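Local coordinates for solute binding protein MsmE (Bacillus subtilis subsp. subtilis str. 168, PDB 4R6H) that binds melibiose, raffinose and stachyose as the solute-binding component of the ABC transporter that imports these sugars, at residues I37-S42 and L91-G96; A107-M112 and E322-I327; M112-D117 and S347-V352; V133-I138 and R308-A313. All coordinates share one frame; numbering follows the deposited sequence.

Contact 1. Residues I37-S42 and L91-G96; sequences IYSTMS and LFDTHG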
loop_
_atom_site.group_PDB
_atom_site.type_symbol
_atom_site.label_atom_id
_atom_site.label_comp_id
_atom_site.label_asym_id
_atom_site.label_seq_id
_atom_site.Cartn_x
_atom_site.Cartn_y
_atom_site.Cartn_z
ATOM N N ILE A 37 10.693 -19.703 4.326
ATOM C CA ILE A 37 10.395 -18.321 3.907
ATOM C C ILE A 37 8.888 -18.091 3.984
ATOM O O ILE A 37 8.092 -18.879 3.428
ATOM C CB ILE A 37 10.811 -18.071 2.455
ATOM C CG1 ILE A 37 12.256 -18.495 2.242
ATOM C CG2 ILE A 37 10.560 -16.599 2.054
ATOM C CD1 ILE A 37 12.843 -18.144 0.893
ATOM N N TYR A 38 8.478 -17.038 4.696
ATOM C CA TYR A 38 7.068 -16.638 4.755
ATOM C C TYR A 38 6.873 -15.379 3.904
ATOM O O TYR A 38 7.718 -14.465 3.948
ATOM C CB TYR A 38 6.645 -16.286 6.187
ATOM C CG TYR A 38 6.061 -17.384 7.056
ATOM C CD1 TYR A 38 6.488 -18.695 6.962
ATOM C CD2 TYR A 38 5.100 -17.046 8.017
ATOM C CE1 TYR A 38 5.932 -19.685 7.789
ATOM C CE2 TYR A 38 4.532 -18.008 8.834
ATOM C CZ TYR A 38 4.954 -19.315 8.727
ATOM O OH TYR A 38 4.373 -20.243 9.570
ATOM N N SER A 39 5.732 -15.316 3.214
ATOM C CA SER A 39 5.397 -14.253 2.293
ATOM C C SER A 39 3.920 -13.874 2.382
ATOM O O SER A 39 3.076 -14.795 2.466
ATOM C CB SER A 39 5.756 -14.661 0.857
ATOM O OG SER A 39 5.310 -13.670 -0.088
ATOM N N THR A 40 3.636 -12.571 2.291
ATOM C CA THR A 40 2.236 -12.078 2.150
ATOM C C THR A 40 1.742 -11.952 0.706
ATOM O O THR A 40 0.657 -11.426 0.487
ATOM C CB THR A 40 2.030 -10.732 2.859
ATOM O OG1 THR A 40 2.705 -9.651 2.180
ATOM C CG2 THR A 40 2.405 -10.813 4.324
ATOM N N MET A 41 2.532 -12.414 -0.255
ATOM C CA MET A 41 2.128 -12.332 -1.659
ATOM C C MET A 41 0.815 -13.076 -1.858
ATOM O O MET A 41 0.578 -14.092 -1.234
ATOM C CB MET A 41 3.191 -12.883 -2.588
ATOM C CG MET A 41 4.406 -12.011 -2.662
ATOM S SD MET A 41 5.655 -12.675 -3.761
ATOM C CE MET A 41 7.056 -11.613 -3.425
ATOM N N SER A 42 0.001 -12.556 -2.757
ATOM C CA SER A 42 -1.407 -12.981 -2.910
ATOM C C SER A 42 -1.763 -13.501 -4.295
ATOM O O SER A 42 -2.623 -14.351 -4.413
ATOM C CB SER A 42 -2.348 -11.836 -2.498
ATOM O OG SER A 42 -2.063 -10.637 -3.175
ATOM N N LEU A 91 13.333 -16.519 6.887
ATOM C CA LEU A 91 13.040 -15.276 6.163
ATOM C C LEU A 91 11.540 -15.032 6.244
ATOM O O LEU A 91 10.744 -15.975 6.094
ATOM C CB LEU A 91 13.443 -15.411 4.707
ATOM C CG LEU A 91 14.937 -15.409 4.395
ATOM C CD1 LEU A 91 15.234 -16.010 3.021
ATOM C CD2 LEU A 91 15.512 -14.012 4.498
ATOM N N PHE A 92 11.167 -13.780 6.410
ATOM C CA PHE A 92 9.753 -13.437 6.521
ATOM C C PHE A 92 9.493 -12.043 5.949
ATOM O O PHE A 92 10.358 -11.215 5.834
ATOM C CB PHE A 92 9.260 -13.577 7.967
ATOM C CG PHE A 92 10.061 -12.811 8.957
ATOM C CD1 PHE A 92 11.193 -13.377 9.550
ATOM C CD2 PHE A 92 9.731 -11.516 9.276
ATOM C CE1 PHE A 92 11.950 -12.629 10.434
ATOM C CE2 PHE A 92 10.481 -10.787 10.187
ATOM C CZ PHE A 92 11.591 -11.346 10.751
ATOM N N ASP A 93 8.236 -11.817 5.619
ATOM C CA ASP A 93 7.769 -10.558 5.026
ATOM C C ASP A 93 7.288 -9.628 6.134
ATOM O O ASP A 93 6.419 -9.997 6.970
ATOM C CB ASP A 93 6.653 -10.935 4.078
ATOM C CG ASP A 93 6.168 -9.796 3.153
ATOM O OD1 ASP A 93 6.544 -8.631 3.348
ATOM O OD2 ASP A 93 5.353 -10.154 2.232
ATOM N N THR A 94 7.848 -8.430 6.193
ATOM C CA THR A 94 7.400 -7.474 7.192
ATOM C C THR A 94 6.188 -6.626 6.756
ATOM O O THR A 94 5.575 -5.988 7.603
ATOM C CB THR A 94 8.555 -6.561 7.634
ATOM O OG1 THR A 94 9.084 -5.875 6.502
ATOM C CG2 THR A 94 9.676 -7.394 8.243
ATOM N N HIS A 95 5.890 -6.604 5.459
ATOM C CA HIS A 95 4.713 -5.983 4.844
ATOM C C HIS A 95 4.217 -4.684 5.465
ATOM O O HIS A 95 3.025 -4.550 5.761
ATOM C CB HIS A 95 3.580 -7.018 4.737
ATOM C CG HIS A 95 3.011 -7.480 6.050
ATOM N ND1 HIS A 95 1.729 -7.154 6.453
ATOM C CD2 HIS A 95 3.485 -8.333 6.984
ATOM C CE1 HIS A 95 1.478 -7.730 7.611
ATOM N NE2 HIS A 95 2.521 -8.465 7.948
ATOM N N GLY A 96 5.129 -3.746 5.647
ATOM C CA GLY A 96 4.801 -2.398 6.160
ATOM C C GLY A 96 4.901 -2.201 7.644
ATOM O O GLY A 96 4.615 -1.112 8.135
HETATM O O HOH W 1 6.852 -11.538 0.293
#
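Asp93 reaches across to Thr40 and takes two bonds from it on a single oxygen. Thr40 OG1 donates to Asp93 OD2 at 2.7 Å from well above the carboxylate plane, while Thr40 N gives the same OD2 a bond of 3.0 Å on its anti side, nearly straight at 160°. A water that also touches Ser39 OG donates a third bond to OD2. The methyl branch of Thr40 turns elsewhere: CG2 rests over one face of the His95 imidazole, 4.0 Å from the ring centroid, a CH-pi contact. With Asp93 CG anti to the backbone N (chi1 -170°), the carboxylate is carried over to residues 37-42. Its second oxygen, OD1, accepts from His95 N in an Asx turn and from Thr310 N, so both oxygens are occupied. An asparagine here would probably be unable to accept from all these donors at once, leaving Thr40 or the turn at His95 without its mate. On the facing segment, Ser39 OG accepts from Met41 N, an ST turn that shapes the loop bearing Thr40. Behind these loops the strands run roughly parallel, and Tyr38 N bonds to Leu91 O at 2.9 Å. Ile37 and Leu91 lie side by side, CD1 to CD1 3.8 Å, packed against Phe326 of helix 320-331. The Tyr38 hydroxyl is hydrogen-bonded to Arg82 of helix 75-84. Polar loops leaving the ends of adjacent parallel strands are characteristic of the alpha/beta lobes of periplasmic-type solute-binding proteins.

Contact 2. Residues A107-M112 and E322-I327; sequences ADLRDM and EAKDFI
Met112 lays its terminal methyl against helix 320-331, where CE sits 3.3 Å from Lys324 O and 3.9 Å from Ile327 CG2. The thioether crosses the isoleucine at about a right angle. The bend at its last torsion (chi3 71°) sets CE against the Lys324 carbonyl and the Ile327 side chain. Beside it Leu109 meets Ile327 tip to tip, CD1 to CD1 at 4.0 Å, so the isoleucine is touched by the methionine at CG2 and by the leucine at its far end. Trp114 and Leu91 also pack on Ile327.

Lys324 passes along the border of this patch with its chain extended beyond CG, its methylenes lying along Met112 and Leu109. Its ammonium does not bond the loop directly: a water accepts from Lys324 NZ at 2.9 Å and donates to Asp108 O at 2.6 Å. The loop is held in shape from within, by a type I turn from Leu109 to Met112 and by Asp108. OD1 of that aspartate accepts from Arg110 N, an Asx turn, and OD2 takes Arg110 NE at 2.9 Å and NH2 in a side-on salt bridge.

The charges of Asp108 and Arg110 are thus paired inside the loop, and no direct hydrogen bond joins loop to helix: the attachment rests on apolar contacts of methyl, thioether and lysine methylene groups, with one water-mediated link.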
loop_
_atom_site.group_PDB
_atom_site.type_symbol
_atom_site.label_atom_id
_atom_site.label_comp_id
_atom_site.label_asym_id
_atom_site.label_seq_id
_atom_site.Cartn_x
_atom_site.Cartn_y
_atom_site.Cartn_z
ATOM N N ALA A 107 17.442 -9.338 11.496
ATOM C CA ALA A 107 18.888 -9.143 11.295
ATOM C C ALA A 107 19.142 -7.832 10.586
ATOM O O ALA A 107 18.448 -7.489 9.631
ATOM C CB ALA A 107 19.458 -10.279 10.477
ATOM N N ASP A 108 20.159 -7.107 11.032
ATOM C CA ASP A 108 20.585 -5.903 10.399
ATOM C C ASP A 108 21.277 -6.235 9.092
ATOM O O ASP A 108 22.259 -6.982 9.079
ATOM C CB ASP A 108 21.475 -5.141 11.386
ATOM C CG ASP A 108 21.870 -3.784 10.927
ATOM O OD1 ASP A 108 21.758 -3.445 9.730
ATOM O OD2 ASP A 108 22.377 -3.013 11.794
ATOM N N LEU A 109 20.753 -5.705 7.969
ATOM C CA LEU A 109 21.275 -6.011 6.684
ATOM C C LEU A 109 22.204 -4.932 6.150
ATOM O O LEU A 109 22.548 -4.960 4.988
ATOM C CB LEU A 109 20.127 -6.248 5.707
ATOM C CG LEU A 109 19.121 -7.309 6.097
ATOM C CD1 LEU A 109 18.060 -7.467 4.991
ATOM C CD2 LEU A 109 19.749 -8.641 6.432
ATOM N N ARG A 110 22.660 -4.020 7.008
ATOM C CA ARG A 110 23.455 -2.875 6.520
ATOM C C ARG A 110 24.756 -3.244 5.855
ATOM O O ARG A 110 25.270 -2.432 5.054
ATOM C CB ARG A 110 23.759 -1.861 7.647
ATOM C CG ARG A 110 24.884 -2.299 8.597
ATOM C CD ARG A 110 25.236 -1.225 9.634
ATOM N NE ARG A 110 24.289 -1.168 10.730
ATOM C CZ ARG A 110 24.287 -0.271 11.710
ATOM N NH1 ARG A 110 25.210 0.692 11.741
ATOM N NH2 ARG A 110 23.369 -0.349 12.658
ATOM N N ASP A 111 25.310 -4.421 6.147
ATOM C CA ASP A 111 26.572 -4.844 5.526
ATOM C C ASP A 111 26.411 -5.687 4.260
ATOM O O ASP A 111 27.390 -6.271 3.759
ATOM C CB ASP A 111 27.443 -5.566 6.552
ATOM C CG ASP A 111 27.732 -4.692 7.791
ATOM O OD1 ASP A 111 28.245 -3.581 7.635
ATOM O OD2 ASP A 111 27.359 -5.078 8.917
ATOM N N MET A 112 25.185 -5.782 3.742
ATOM C CA MET A 112 24.978 -6.448 2.459
ATOM C C MET A 112 25.208 -5.510 1.269
ATOM O O MET A 112 24.848 -4.333 1.304
ATOM C CB MET A 112 23.559 -7.063 2.383
ATOM C CG MET A 112 23.258 -8.093 3.473
ATOM S SD MET A 112 21.768 -9.052 3.131
ATOM C CE MET A 112 22.352 -10.035 1.775
ATOM N N GLU A 322 22.462 -18.661 5.057
ATOM C CA GLU A 322 21.709 -19.082 3.889
ATOM C C GLU A 322 20.583 -18.083 3.575
ATOM O O GLU A 322 20.271 -17.836 2.405
ATOM C CB GLU A 322 21.086 -20.479 4.084
ATOM C CG GLU A 322 22.066 -21.669 4.118
ATOM C CD GLU A 322 23.017 -21.742 5.334
ATOM O OE1 GLU A 322 22.721 -21.293 6.479
ATOM O OE2 GLU A 322 24.108 -22.321 5.144
ATOM N N ALA A 323 19.971 -17.580 4.626
ATOM C CA ALA A 323 18.927 -16.538 4.510
ATOM C C ALA A 323 19.501 -15.314 3.789
ATOM O O ALA A 323 18.844 -14.755 2.872
ATOM C CB ALA A 323 18.410 -16.154 5.864
ATOM N N LYS A 324 20.672 -14.856 4.224
ATOM C CA LYS A 324 21.357 -13.750 3.545
ATOM C C LYS A 324 21.764 -14.099 2.122
ATOM O O LYS A 324 21.633 -13.237 1.213
ATOM C CB LYS A 324 22.557 -13.262 4.346
ATOM C CG LYS A 324 22.158 -12.560 5.619
ATOM C CD LYS A 324 23.380 -12.022 6.358
ATOM C CE LYS A 324 22.975 -11.304 7.617
ATOM N NZ LYS A 324 24.180 -10.868 8.399
ATOM N N ASP A 325 22.227 -15.339 1.884
ATOM C CA ASP A 325 22.573 -15.756 0.529
ATOM C C ASP A 325 21.317 -15.658 -0.370
ATOM O O ASP A 325 21.403 -15.250 -1.539
ATOM C CB ASP A 325 23.077 -17.209 0.461
ATOM C CG ASP A 325 24.472 -17.412 1.032
ATOM O OD1 ASP A 325 25.259 -16.467 1.172
ATOM O OD2 ASP A 325 24.738 -18.597 1.348
ATOM N N PHE A 326 20.150 -16.007 0.192
ATOM C CA PHE A 326 18.924 -15.983 -0.591
ATOM C C PHE A 326 18.534 -14.508 -0.917
ATOM O O PHE A 326 18.095 -14.196 -2.040
ATOM C CB PHE A 326 17.783 -16.700 0.157
ATOM C CG PHE A 326 16.551 -16.886 -0.680
ATOM C CD1 PHE A 326 15.556 -15.923 -0.728
ATOM C CD2 PHE A 326 16.401 -17.998 -1.447
ATOM C CE1 PHE A 326 14.464 -16.097 -1.526
ATOM C CE2 PHE A 326 15.300 -18.174 -2.252
ATOM C CZ PHE A 326 14.331 -17.214 -2.310
ATOM N N ILE A 327 18.646 -13.624 0.079
ATOM C CA ILE A 327 18.370 -12.208 -0.155
ATOM C C ILE A 327 19.302 -11.681 -1.271
ATOM O O ILE A 327 18.857 -10.985 -2.201
ATOM C CB ILE A 327 18.517 -11.397 1.140
ATOM C CG1 ILE A 327 17.371 -11.715 2.109
ATOM C CG2 ILE A 327 18.558 -9.915 0.816
ATOM C CD1 ILE A 327 17.532 -11.108 3.487
HETATM O O HOH W 2 23.013 -9.133 10.345
#

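Contact 3. Residues M112-D117 and S347-V352; sequences MKWTQD and SGLTNV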
loop_
_atom_site.group_PDB
_atom_site.type_symbol
_atom_site.label_atom_id
_atom_site.label_comp_id
_atom_site.label_asym_id
_atom_site.label_seq_id
_atom_site.Cartn_x
_atom_site.Cartn_y
_atom_site.Cartn_z
ATOM N N MET A 112 25.185 -5.782 3.742
ATOM C CA MET A 112 24.978 -6.448 2.459
ATOM C C MET A 112 25.208 -5.510 1.269
ATOM O O MET A 112 24.848 -4.333 1.304
ATOM C CB MET A 112 23.559 -7.063 2.383
ATOM C CG MET A 112 23.258 -8.093 3.473
ATOM S SD MET A 112 21.768 -9.052 3.131
ATOM C CE MET A 112 22.352 -10.035 1.775
ATOM N N LYS A 113 25.734 -6.093 0.202
ATOM C CA LYS A 113 26.138 -5.320 -0.992
ATOM C C LYS A 113 24.971 -4.581 -1.634
ATOM O O LYS A 113 25.128 -3.467 -2.147
ATOM C CB LYS A 113 26.812 -6.254 -2.014
ATOM C CG LYS A 113 28.004 -6.979 -1.398
ATOM C CD LYS A 113 29.123 -7.331 -2.360
ATOM C CE LYS A 113 30.417 -7.541 -1.574
ATOM N NZ LYS A 113 31.629 -7.661 -2.431
ATOM N N TRP A 114 23.758 -5.178 -1.619
ATOM C CA TRP A 114 22.613 -4.549 -2.306
ATOM C C TRP A 114 22.200 -3.199 -1.729
ATOM O O TRP A 114 21.591 -2.384 -2.414
ATOM C CB TRP A 114 21.383 -5.495 -2.335
ATOM C CG TRP A 114 20.772 -5.763 -0.964
ATOM C CD1 TRP A 114 21.023 -6.827 -0.155
ATOM C CD2 TRP A 114 19.870 -4.925 -0.253
ATOM N NE1 TRP A 114 20.322 -6.716 0.997
ATOM C CE2 TRP A 114 19.591 -5.562 0.981
ATOM C CE3 TRP A 114 19.237 -3.691 -0.526
ATOM C CZ2 TRP A 114 18.719 -5.022 1.915
ATOM C CZ3 TRP A 114 18.351 -3.180 0.382
ATOM C CH2 TRP A 114 18.103 -3.828 1.613
ATOM N N THR A 115 22.557 -2.937 -0.463
ATOM C CA THR A 115 22.087 -1.746 0.205
ATOM C C THR A 115 22.562 -0.458 -0.473
ATOM O O THR A 115 21.894 0.537 -0.358
ATOM C CB THR A 115 22.459 -1.744 1.709
ATOM O OG1 THR A 115 23.889 -1.717 1.859
ATOM C CG2 THR A 115 21.885 -2.976 2.404
ATOM N N GLN A 116 23.670 -0.532 -1.216
ATOM C CA GLN A 116 24.122 0.656 -1.931
ATOM C C GLN A 116 23.089 1.134 -2.942
ATOM O O GLN A 116 23.093 2.305 -3.297
ATOM C CB GLN A 116 25.469 0.438 -2.622
ATOM C CG GLN A 116 25.480 -0.539 -3.763
ATOM C CD GLN A 116 26.825 -0.567 -4.489
ATOM O OE1 GLN A 116 27.569 0.409 -4.472
ATOM N NE2 GLN A 116 27.134 -1.688 -5.127
ATOM N N ASP A 117 22.205 0.245 -3.388
ATOM C CA ASP A 117 21.201 0.622 -4.362
ATOM C C ASP A 117 19.774 0.728 -3.828
ATOM O O ASP A 117 18.817 0.813 -4.619
ATOM C CB ASP A 117 21.244 -0.346 -5.537
ATOM C CG ASP A 117 22.523 -0.220 -6.348
ATOM O OD1 ASP A 117 22.996 0.919 -6.573
ATOM O OD2 ASP A 117 23.044 -1.269 -6.754
ATOM N N SER A 347 10.792 -2.237 -8.403
ATOM C CA SER A 347 11.769 -2.824 -7.471
ATOM C C SER A 347 12.136 -1.833 -6.414
ATOM O O SER A 347 11.985 -0.645 -6.575
ATOM C CB SER A 347 13.014 -3.243 -8.252
ATOM O OG SER A 347 14.146 -3.468 -7.430
ATOM N N GLY A 348 12.653 -2.352 -5.299
ATOM C CA GLY A 348 13.201 -1.520 -4.244
ATOM C C GLY A 348 14.601 -0.992 -4.503
ATOM O O GLY A 348 15.068 -0.209 -3.686
ATOM N N LEU A 349 15.217 -1.345 -5.642
ATOM C CA LEU A 349 16.608 -1.007 -5.965
ATOM C C LEU A 349 16.668 -0.070 -7.137
ATOM O O LEU A 349 15.909 -0.223 -8.095
ATOM C CB LEU A 349 17.413 -2.249 -6.279
ATOM C CG LEU A 349 17.391 -3.357 -5.230
ATOM C CD1 LEU A 349 18.054 -4.601 -5.778
ATOM C CD2 LEU A 349 18.017 -2.891 -3.927
ATOM N N THR A 350 17.600 0.878 -7.079
ATOM C CA THR A 350 17.701 1.910 -8.113
ATOM C C THR A 350 18.326 1.372 -9.395
ATOM O O THR A 350 18.165 1.992 -10.460
ATOM C CB THR A 350 18.555 3.075 -7.602
ATOM O OG1 THR A 350 19.850 2.577 -7.241
ATOM C CG2 THR A 350 17.900 3.733 -6.442
ATOM N N ASN A 351 19.029 0.247 -9.336
ATOM C CA ASN A 351 19.732 -0.301 -10.502
ATOM C C ASN A 351 18.843 -1.272 -11.275
ATOM O O ASN A 351 19.336 -2.012 -12.110
ATOM C CB ASN A 351 21.040 -1.014 -10.097
ATOM C CG ASN A 351 20.822 -2.195 -9.144
ATOM O OD1 ASN A 351 19.962 -2.128 -8.273
ATOM N ND2 ASN A 351 21.626 -3.245 -9.265
ATOM N N VAL A 352 17.552 -1.292 -10.938
ATOM C CA VAL A 352 16.606 -2.228 -11.535
ATOM C C VAL A 352 15.428 -1.456 -12.054
ATOM O O VAL A 352 14.752 -0.734 -11.315
ATOM C CB VAL A 352 16.066 -3.220 -10.497
ATOM C CG1 VAL A 352 15.071 -4.174 -11.149
ATOM C CG2 VAL A 352 17.215 -3.958 -9.845
#
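Asp117 and Thr350 join two loops, a short 3-10 segment (113-116) with the residue that follows it and a type I turn running from Leu349 to Val352. The polar link is mainly a backbone one. Thr350 N donates to Asp117 O at 2.7 Å, in the carbonyl plane, and Leu349 CA adds a C-H...O contact to the same oxygen. Thr350 OG1 lies 3.3 Å from Asp117 O, at best a weak bond.

The side chains of Asp117 and Asn351 cross at about a right angle, yet their carboxylate and amide planes are only 30° apart. Asp117 OD2 stands 3.4 Å from Asn351 CG, a van der Waals approach, since the angle to ND2 is too poor for a hydrogen bond. A glycine in place of Asp117 would probably keep the carbonyl link but open a gap beside Thr350 and Asn351.

Apolar packing lies on the inner side, where Leu349 crosses Trp114. Trp114 CG lies between the backbone N and the carbonyl carbon (chi1 67°), which brings the indole to Leu349. The ring also meets Tyr136 edge-to-face, and Thr115 CG2 sits over the centre of one of its faces. Leu349 CD2 approaches the indole obliquely, 3.7 Å from Trp114 CE3.

Contact 4. Residues V133-I138 and R308-A313; sequences VYAYPI and RYTLAA
Ile138 and Leu311 form the apolar centre, crossing obliquely with Ile138 CD1 4.0 Å from Leu311 CG. Tyr136 shares this side of the sheet: with CG anti to the backbone N (chi1 166°), its ring presents an edge to Leu311, CD2 lying 4.3 Å from Leu311 CD1. Helices 320-331 and 333-343 close over the same side, Met330 meeting Leu311 and Met339 meeting Ile138. Further along, Ala135 CB comes within 3.9 Å of Ala312 CB and also touches Thr310 CB, small side chains consistent with the close approach of the two segments here.

Outward from these side chains, the backbones are antiparallel. Tyr136 and Leu311 form a hydrogen-bonded pair, Tyr136 N giving Leu311 O a 2.9 Å bond at 173° and Leu311 N returning one to Tyr136 O. Pro137 and Thr310 are the neighbouring non-hydrogen-bonded pair, a position where the missing proline N-H costs no bond across these strands. Beyond it Ile138 N bonds to Tyr309 O at 3.0 Å. At the opposite end the two segments separate, and one water bridges them, donating to Tyr134 O at 2.8 Å and accepting from Ala313 N. The hydroxyl of Thr310 is turned to Thr94.

Direct polar ties across this edge of the three-stranded sheet are therefore all backbone to backbone, while the side chains add apolar contacts between the strands and to both helices, and no charged pair takes part across the segments.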
loop_
_atom_site.group_PDB
_atom_site.type_symbol
_atom_site.label_atom_id
_atom_site.label_comp_id
_atom_site.label_asym_id
_atom_site.label_seq_id
_atom_site.Cartn_x
_atom_site.Cartn_y
_atom_site.Cartn_z
ATOM N N VAL A 133 19.539 -1.567 8.599
ATOM C CA VAL A 133 18.653 -1.872 7.463
ATOM C C VAL A 133 17.843 -3.094 7.929
ATOM O O VAL A 133 18.424 -4.178 8.225
ATOM C CB VAL A 133 19.459 -2.166 6.211
ATOM C CG1 VAL A 133 18.535 -2.588 5.057
ATOM C CG2 VAL A 133 20.288 -0.959 5.788
ATOM N N TYR A 134 16.530 -2.938 8.040
ATOM C CA TYR A 134 15.661 -3.936 8.683
ATOM C C TYR A 134 15.266 -5.102 7.774
ATOM O O TYR A 134 14.911 -6.147 8.250
ATOM C CB TYR A 134 14.340 -3.296 9.192
ATOM C CG TYR A 134 14.496 -2.452 10.454
ATOM C CD1 TYR A 134 15.112 -1.200 10.390
ATOM C CD2 TYR A 134 14.012 -2.898 11.709
ATOM C CE1 TYR A 134 15.274 -0.427 11.527
ATOM C CE2 TYR A 134 14.189 -2.118 12.876
ATOM C CZ TYR A 134 14.801 -0.888 12.758
ATOM O OH TYR A 134 14.971 -0.086 13.872
ATOM N N ALA A 135 15.206 -4.843 6.472
ATOM C CA ALA A 135 14.674 -5.846 5.513
ATOM C C ALA A 135 15.026 -5.426 4.102
ATOM O O ALA A 135 15.332 -4.262 3.849
ATOM C CB ALA A 135 13.182 -5.936 5.631
ATOM N N TYR A 136 14.965 -6.394 3.199
ATOM C CA TYR A 136 15.204 -6.193 1.772
ATOM C C TYR A 136 13.871 -5.987 1.089
ATOM O O TYR A 136 12.974 -6.846 1.187
ATOM C CB TYR A 136 15.928 -7.423 1.173
ATOM C CG TYR A 136 15.897 -7.426 -0.336
ATOM C CD1 TYR A 136 16.620 -6.503 -1.076
ATOM C CD2 TYR A 136 15.057 -8.297 -1.010
ATOM C CE1 TYR A 136 16.533 -6.487 -2.451
ATOM C CE2 TYR A 136 14.971 -8.305 -2.382
ATOM C CZ TYR A 136 15.716 -7.376 -3.097
ATOM O OH TYR A 136 15.628 -7.377 -4.483
ATOM N N PRO A 137 13.706 -4.854 0.394
ATOM C CA PRO A 137 12.464 -4.589 -0.322
ATOM C C PRO A 137 12.396 -5.246 -1.692
ATOM O O PRO A 137 13.118 -4.862 -2.612
ATOM C CB PRO A 137 12.452 -3.061 -0.440
ATOM C CG PRO A 137 13.918 -2.728 -0.553
ATOM C CD PRO A 137 14.658 -3.728 0.303
ATOM N N ILE A 138 11.556 -6.243 -1.837
ATOM C CA ILE A 138 11.383 -6.888 -3.122
ATOM C C ILE A 138 10.826 -5.853 -4.129
ATOM O O ILE A 138 11.160 -5.831 -5.307
ATOM C CB ILE A 138 10.436 -8.078 -2.980
ATOM C CG1 ILE A 138 11.128 -9.204 -2.228
ATOM C CG2 ILE A 138 9.835 -8.511 -4.321
ATOM C CD1 ILE A 138 10.200 -10.308 -1.787
ATOM N N ARG A 308 6.110 -2.925 0.540
ATOM C CA ARG A 308 5.038 -3.769 0.108
ATOM C C ARG A 308 5.375 -5.203 0.528
ATOM O O ARG A 308 4.817 -5.728 1.519
ATOM C CB ARG A 308 4.760 -3.617 -1.398
ATOM C CG ARG A 308 3.804 -4.625 -1.977
ATOM C CD ARG A 308 2.379 -4.293 -1.701
ATOM N NE ARG A 308 1.529 -5.003 -2.659
ATOM C CZ ARG A 308 0.245 -5.274 -2.457
ATOM N NH1 ARG A 308 -0.357 -4.902 -1.335
ATOM N NH2 ARG A 308 -0.441 -5.927 -3.384
ATOM N N TYR A 309 6.266 -5.844 -0.230
ATOM C CA TYR A 309 6.785 -7.166 0.141
ATOM C C TYR A 309 8.242 -7.037 0.482
ATOM O O TYR A 309 9.020 -6.467 -0.268
ATOM C CB TYR A 309 6.610 -8.164 -1.004
ATOM C CG TYR A 309 5.214 -8.303 -1.506
ATOM C CD1 TYR A 309 4.158 -8.513 -0.650
ATOM C CD2 TYR A 309 4.961 -8.201 -2.852
ATOM C CE1 TYR A 309 2.872 -8.687 -1.149
ATOM C CE2 TYR A 309 3.697 -8.350 -3.349
ATOM C CZ TYR A 309 2.658 -8.567 -2.481
ATOM O OH TYR A 309 1.346 -8.724 -2.916
ATOM N N THR A 310 8.646 -7.650 1.607
ATOM C CA THR A 310 10.043 -7.660 1.985
ATOM C C THR A 310 10.526 -9.053 2.357
ATOM O O THR A 310 9.717 -9.963 2.537
ATOM C CB THR A 310 10.356 -6.742 3.185
ATOM O OG1 THR A 310 9.794 -7.323 4.373
ATOM C CG2 THR A 310 9.797 -5.329 2.998
ATOM N N LEU A 311 11.837 -9.190 2.396
ATOM C CA LEU A 311 12.523 -10.355 2.954
ATOM C C LEU A 311 13.356 -9.802 4.095
ATOM O O LEU A 311 14.346 -9.101 3.869
ATOM C CB LEU A 311 13.438 -11.051 1.918
ATOM C CG LEU A 311 12.665 -11.873 0.902
ATOM C CD1 LEU A 311 13.492 -12.193 -0.338
ATOM C CD2 LEU A 311 12.147 -13.193 1.516
ATOM N N ALA A 312 12.968 -10.154 5.319
ATOM C CA ALA A 312 13.712 -9.899 6.531
ATOM C C ALA A 312 14.235 -11.237 7.032
ATOM O O ALA A 312 13.562 -12.265 6.897
ATOM C CB ALA A 312 12.808 -9.277 7.579
ATOM N N ALA A 313 15.455 -11.252 7.549
ATOM C CA ALA A 313 16.055 -12.483 8.089
ATOM C C ALA A 313 15.887 -12.460 9.584
ATOM O O ALA A 313 16.056 -11.435 10.253
ATOM C CB ALA A 313 17.533 -12.582 7.715
HETATM O O HOH W 3 16.368 -8.551 8.156
#

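The four contacts cluster in one region of the chain, on the same lobe. Contacts 1 and 4 have centres about 8 Å apart and meet in the three-stranded sheet, where strand 310-313 lies between 91-92 and 136-137. Contact 2 brings in helix 320-331, which follows that central strand; its centre is about 10 Å from that of contact 4. Contact 3 shares Met112 with contact 2 and lies farthest from contact 1, about 19 Å between centres. Contact 1 closes first along the sequence; contact 4 is nested within the loops closed by contacts 2 and 3, whose segments alternate. Distant parts of the sequence thus build this lobe together.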